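Local structure of alpha,alpha-trehalose-phosphate synthase (UDP-forming) (Burkholderia multivorans, 5UOF) at residues Arg11-Ser16 and Gly44-Gly49; Ala39-Gly44 and Gly68-Ala73. The protein belongs to glycosyltransferase family 20, a family of enzymes with the two-domain GT-B fold. One frame throughout, in Å; residues are numbered along the deposited sequence.

Interaction 1 of 2, residues Arg11-Ser16 and Gly44-Gly49; sequences RLIVVS and GGVWFG
The parallel strand pair of a beta-alpha-beta unit joins 12-16 to 46-48 in the larger sheet of this GT-B protein, V14 sitting beside W47 and V15 beside F48. Four backbone bonds tie the two: V46 N to L12 O, V14 N to V46 O, the nearly straight F48 N to V14 O (2.8 Å, 178° at the hydrogen), and a longer S16 N to F48 O (3.3 Å). On the face with V14, V14 CG1 stands over one face of the W47 indole, offset toward its rim, 3.7 Å from the centroid of the five-membered ring, a CH-pi contact. The ring's N-H reaches across to strand 12-16, where NE1 gives a bond of 2.8 Å to S16 OG, which lies exactly in the indole plane; methyl and hydroxyl thus fix the ring's rotation from face and edge. On the other face, I13 CD1 rests 3.8 Å from V46 CB, while V46 CG2 lies over the R11 guanidinium, 3.6 Å from NH1; R11 NH2 makes its salt bridge with D134. Helix 32-43 packs on V14 and W47, helix 109-127 on V15 and F48, and strands 135-139 and 70-77 flank the pair.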
loop_
_atom_site.group_PDB
_atom_site.type_symbol
_atom_site.label_atom_id
_atom_site.label_comp_id
_atom_site.label_asym_id
_atom_site.label_seq_id
_atom_site.Cartn_x
_atom_site.Cartn_y
_atom_site.Cartn_z
ATOM N N ARG A 11 19.172 -13.803 -32.799
ATOM C CA ARG A 11 19.295 -14.512 -31.533
ATOM C C ARG A 11 18.432 -13.850 -30.474
ATOM O O ARG A 11 18.361 -12.621 -30.390
ATOM C CB ARG A 11 20.745 -14.533 -31.054
ATOM C CG ARG A 11 21.700 -15.225 -32.015
ATOM C CD ARG A 11 23.061 -15.378 -31.377
ATOM N NE ARG A 11 23.591 -14.099 -30.910
ATOM C CZ ARG A 11 24.769 -13.957 -30.310
ATOM N NH1 ARG A 11 25.537 -15.019 -30.101
ATOM N NH2 ARG A 11 25.172 -12.753 -29.908
ATOM N N LEU A 12 17.765 -14.679 -29.675
ATOM C CA LEU A 12 17.195 -14.242 -28.413
ATOM C C LEU A 12 18.267 -14.345 -27.339
ATOM O O LEU A 12 18.909 -15.391 -27.194
ATOM C CB LEU A 12 15.985 -15.096 -28.039
ATOM C CG LEU A 12 15.300 -14.704 -26.726
ATOM C CD1 LEU A 12 14.713 -13.302 -26.826
ATOM C CD2 LEU A 12 14.233 -15.741 -26.352
ATOM N N ILE A 13 18.473 -13.257 -26.608
ATOM C CA ILE A 13 19.392 -13.213 -25.482
ATOM C C ILE A 13 18.532 -13.117 -24.232
ATOM O O ILE A 13 17.918 -12.078 -23.978
ATOM C CB ILE A 13 20.363 -12.023 -25.579
ATOM C CG1 ILE A 13 20.970 -11.928 -26.990
ATOM C CG2 ILE A 13 21.436 -12.081 -24.475
ATOM C CD1 ILE A 13 21.836 -13.101 -27.414
ATOM N N VAL A 14 18.459 -14.198 -23.466
ATOM C CA VAL A 14 17.751 -14.194 -22.192
ATOM C C VAL A 14 18.728 -13.795 -21.096
ATOM O O VAL A 14 19.828 -14.353 -20.999
ATOM C CB VAL A 14 17.131 -15.571 -21.906
ATOM C CG1 VAL A 14 16.701 -15.665 -20.447
ATOM C CG2 VAL A 14 15.942 -15.831 -22.833
ATOM N N VAL A 15 18.331 -12.827 -20.272
ATOM C CA VAL A 15 19.124 -12.375 -19.133
ATOM C C VAL A 15 18.278 -12.593 -17.880
ATOM O O VAL A 15 17.182 -12.026 -17.761
ATOM C CB VAL A 15 19.527 -10.899 -19.276
ATOM C CG1 VAL A 15 20.295 -10.422 -18.050
ATOM C CG2 VAL A 15 20.357 -10.687 -20.541
ATOM N N SER A 16 18.772 -13.420 -16.953
ATOM C CA SER A 16 18.012 -13.707 -15.738
ATOM C C SER A 16 18.958 -14.017 -14.582
ATOM O O SER A 16 20.184 -13.970 -14.720
ATOM C CB SER A 16 17.044 -14.871 -15.952
ATOM O OG SER A 16 17.737 -16.107 -16.033
ATOM N N GLY A 44 18.806 -20.056 -31.833
ATOM C CA GLY A 44 20.222 -20.247 -31.573
ATOM C C GLY A 44 20.766 -19.183 -30.639
ATOM O O GLY A 44 21.828 -18.596 -30.882
ATOM N N GLY A 45 20.029 -18.922 -29.562
ATOM C CA GLY A 45 20.287 -17.782 -28.709
ATOM C C GLY A 45 21.264 -18.060 -27.583
ATOM O O GLY A 45 21.971 -19.068 -27.551
ATOM N N VAL A 46 21.301 -17.115 -26.642
ATOM C CA VAL A 46 22.214 -17.133 -25.508
ATOM C C VAL A 46 21.400 -16.874 -24.244
ATOM O O VAL A 46 20.547 -15.982 -24.224
ATOM C CB VAL A 46 23.327 -16.075 -25.656
ATOM C CG1 VAL A 46 24.337 -16.176 -24.517
ATOM C CG2 VAL A 46 24.023 -16.213 -27.010
ATOM N N TRP A 47 21.651 -17.664 -23.206
ATOM C CA TRP A 47 21.133 -17.415 -21.866
ATOM C C TRP A 47 22.309 -16.947 -21.023
ATOM O O TRP A 47 23.298 -17.677 -20.874
ATOM C CB TRP A 47 20.491 -18.672 -21.278
ATOM C CG TRP A 47 19.639 -18.455 -20.045
ATOM C CD1 TRP A 47 19.586 -17.348 -19.251
ATOM C CD2 TRP A 47 18.722 -19.399 -19.484
ATOM N NE1 TRP A 47 18.685 -17.547 -18.224
ATOM C CE2 TRP A 47 18.142 -18.800 -18.352
ATOM C CE3 TRP A 47 18.333 -20.697 -19.839
ATOM C CZ2 TRP A 47 17.193 -19.453 -17.569
ATOM C CZ3 TRP A 47 17.390 -21.343 -19.063
ATOM C CH2 TRP A 47 16.834 -20.720 -17.937
ATOM N N PHE A 48 22.217 -15.719 -20.526
ATOM C CA PHE A 48 23.272 -15.066 -19.771
ATOM C C PHE A 48 22.825 -14.878 -18.332
ATOM O O PHE A 48 21.686 -14.477 -18.079
ATOM C CB PHE A 48 23.621 -13.712 -20.411
ATOM C CG PHE A 48 24.537 -12.860 -19.583
ATOM C CD1 PHE A 48 25.921 -12.995 -19.689
ATOM C CD2 PHE A 48 24.026 -11.894 -18.733
ATOM C CE1 PHE A 48 26.762 -12.197 -18.933
ATOM C CE2 PHE A 48 24.866 -11.092 -17.978
ATOM C CZ PHE A 48 26.234 -11.247 -18.076
ATOM N N GLY A 49 23.721 -15.169 -17.395
ATOM C CA GLY A 49 23.418 -14.957 -15.994
ATOM C C GLY A 49 24.411 -15.673 -15.095
ATOM O O GLY A 49 25.451 -16.163 -15.543
#

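Interaction 2 of 2, residues Ala39-Gly44 and Gly68-Ala73; sequences ALQETG and GNVTYA. With EDO (1,2-ethanediol), chain Q.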
loop_
_atom_site.group_PDB
_atom_site.type_symbol
_atom_site.label_atom_id
_atom_site.label_comp_id
_atom_site.label_asym_id
_atom_site.label_seq_id
_atom_site.Cartn_x
_atom_site.Cartn_y
_atom_site.Cartn_z
ATOM N N ALA A 39 12.273 -20.858 -27.416
ATOM C CA ALA A 39 12.698 -19.666 -28.144
ATOM C C ALA A 39 14.215 -19.601 -28.265
ATOM O O ALA A 39 14.746 -19.198 -29.308
ATOM C CB ALA A 39 12.158 -18.413 -27.455
ATOM N N LEU A 40 14.938 -19.978 -27.208
ATOM C CA LEU A 40 16.398 -20.019 -27.315
ATOM C C LEU A 40 16.844 -21.045 -28.349
ATOM O O LEU A 40 17.739 -20.775 -29.162
ATOM C CB LEU A 40 17.031 -20.321 -25.959
ATOM C CG LEU A 40 16.933 -19.207 -24.909
ATOM C CD1 LEU A 40 17.340 -19.740 -23.551
ATOM C CD2 LEU A 40 17.804 -18.014 -25.305
ATOM N N GLN A 41 16.226 -22.235 -28.330
ATOM C CA GLN A 41 16.592 -23.275 -29.289
ATOM C C GLN A 41 16.282 -22.841 -30.715
ATOM O O GLN A 41 17.082 -23.059 -31.631
ATOM C CB GLN A 41 15.854 -24.574 -28.968
ATOM C CG GLN A 41 16.340 -25.315 -27.741
ATOM C CD GLN A 41 15.399 -26.452 -27.355
ATOM O OE1 GLN A 41 15.729 -27.297 -26.520
ATOM N NE2 GLN A 41 14.216 -26.472 -27.965
ATOM N N GLU A 42 15.117 -22.227 -30.918
ATOM C CA GLU A 42 14.683 -21.844 -32.257
ATOM C C GLU A 42 15.593 -20.777 -32.861
ATOM O O GLU A 42 15.879 -20.810 -34.066
ATOM C CB GLU A 42 13.239 -21.359 -32.187
ATOM C CG GLU A 42 12.676 -20.766 -33.451
ATOM C CD GLU A 42 11.277 -20.219 -33.230
ATOM O OE1 GLU A 42 10.684 -20.526 -32.174
ATOM O OE2 GLU A 42 10.771 -19.479 -34.100
ATOM N N THR A 43 16.058 -19.827 -32.042
ATOM C CA THR A 43 16.865 -18.703 -32.512
ATOM C C THR A 43 18.366 -18.916 -32.362
ATOM O O THR A 43 19.133 -18.020 -32.722
ATOM C CB THR A 43 16.473 -17.415 -31.774
ATOM O OG1 THR A 43 16.844 -17.520 -30.392
ATOM C CG2 THR A 43 14.973 -17.171 -31.880
ATOM N N GLY A 44 18.806 -20.056 -31.833
ATOM C CA GLY A 44 20.222 -20.247 -31.573
ATOM C C GLY A 44 20.766 -19.183 -30.639
ATOM O O GLY A 44 21.828 -18.596 -30.882
ATOM N N GLY A 68 23.517 -28.188 -27.649
ATOM C CA GLY A 68 22.744 -28.163 -28.873
ATOM C C GLY A 68 22.919 -26.828 -29.565
ATOM O O GLY A 68 24.031 -26.425 -29.915
ATOM N N ASN A 69 21.815 -26.108 -29.733
ATOM C CA ASN A 69 21.792 -24.851 -30.463
ATOM C C ASN A 69 21.835 -23.633 -29.547
ATOM O O ASN A 69 21.793 -22.499 -30.033
ATOM C CB ASN A 69 20.538 -24.794 -31.338
ATOM C CG ASN A 69 20.681 -23.841 -32.505
ATOM O OD1 ASN A 69 21.781 -23.612 -33.008
ATOM N ND2 ASN A 69 19.555 -23.290 -32.955
ATOM N N VAL A 70 21.925 -23.834 -28.243
ATOM C CA VAL A 70 21.827 -22.759 -27.268
ATOM C C VAL A 70 23.184 -22.564 -26.616
ATOM O O VAL A 70 23.876 -23.535 -26.294
ATOM C CB VAL A 70 20.742 -23.061 -26.216
ATOM C CG1 VAL A 70 20.641 -21.934 -25.204
ATOM C CG2 VAL A 70 19.411 -23.284 -26.893
ATOM N N THR A 71 23.563 -21.303 -26.426
ATOM C CA THR A 71 24.784 -20.951 -25.719
ATOM C C THR A 71 24.433 -20.477 -24.317
ATOM O O THR A 71 23.496 -19.691 -24.134
ATOM C CB THR A 71 25.564 -19.871 -26.474
ATOM O OG1 THR A 71 25.865 -20.344 -27.793
ATOM C CG2 THR A 71 26.860 -19.543 -25.757
ATOM N N TYR A 72 25.167 -20.975 -23.329
ATOM C CA TYR A 72 25.020 -20.538 -21.948
ATOM C C TYR A 72 26.261 -19.736 -21.580
ATOM O O TYR A 72 27.376 -20.271 -21.593
ATOM C CB TYR A 72 24.822 -21.734 -21.017
ATOM C CG TYR A 72 23.631 -22.590 -21.408
ATOM C CD1 TYR A 72 22.364 -22.323 -20.900
ATOM C CD2 TYR A 72 23.768 -23.645 -22.302
ATOM C CE1 TYR A 72 21.271 -23.089 -21.253
ATOM C CE2 TYR A 72 22.676 -24.416 -22.666
ATOM C CZ TYR A 72 21.430 -24.132 -22.138
ATOM O OH TYR A 72 20.337 -24.893 -22.490
ATOM N N ALA A 73 26.065 -18.451 -21.293
ATOM C CA ALA A 73 27.137 -17.507 -20.988
ATOM C C ALA A 73 27.000 -17.105 -19.528
ATOM O O ALA A 73 26.076 -16.369 -19.168
ATOM C CB ALA A 73 27.067 -16.282 -21.898
HETATM C C1 EDO Q . 9.101 -17.880 -31.046
HETATM O O1 EDO Q . 7.725 -17.497 -30.933
HETATM C C2 EDO Q . 9.557 -18.568 -29.768
HETATM O O2 EDO Q . 9.304 -19.981 -29.816
#
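With CG anti to the backbone N (chi1 -157°), the N69 side chain reaches from just before strand 70-77 to the C-terminal end of helix 32-43, while V70, its CG1 likewise anti to N (chi1 -180°), turns CG2 onto the helix backbone. The helix ends in a Schellman motif at G44, whose phi is positive, and N69 bonds the last turn through its side chain: ND2 donates to Q41 O over 2.8 Å, with 154° at the hydrogen. The bond runs in the carbonyl plane and close to the N69 amide plane, which sets the rotation of the N69 amide. Q41 O receives a weak bond from G44 N as well. Beside it, G44 CA comes 3.1 Å from N69 O, the carbonyl just before the strand, in a CA-H...O contact. V70 CG2 packs on the helix backbone at Q41 N (3.6 Å) and on L40 CB (3.9 Å); the Q41 and V70 side chains cross obliquely, CG to CG2 3.8 Å. Strand 46-48 lies next to 70-77, and L40 also packs on W47. Away from the strand, E42 OE1 accepts a bond from 1,2-ethanediol, which also bonds D455. Within the helix, A39 O is gripped by T43 from opposite faces of its carbonyl plane, by N at 3.1 Å and OG1 at 2.9 Å.

How the interactions relate
From the N terminus the chain runs up strand 12-16, returns through helix 32-43 and enters strand 46-48, where interaction 1 closes the beta-alpha-beta loop. It then goes on through strand 63-67 into 70-77, and interaction 2 brings that strand's start back to the end of the helix. Because 39-44 lies between the two segments of interaction 1, and 44-49 between those of interaction 2, the loops cross, sharing G44. Their centres are about 7 Å apart. Strand 46-48 carries the sheet from one to the other: W47 N and O probably bond T71 O and A73 N. Helix 32-43 thus meets three successive neighbours, 12-16, 46-48 and 70-77.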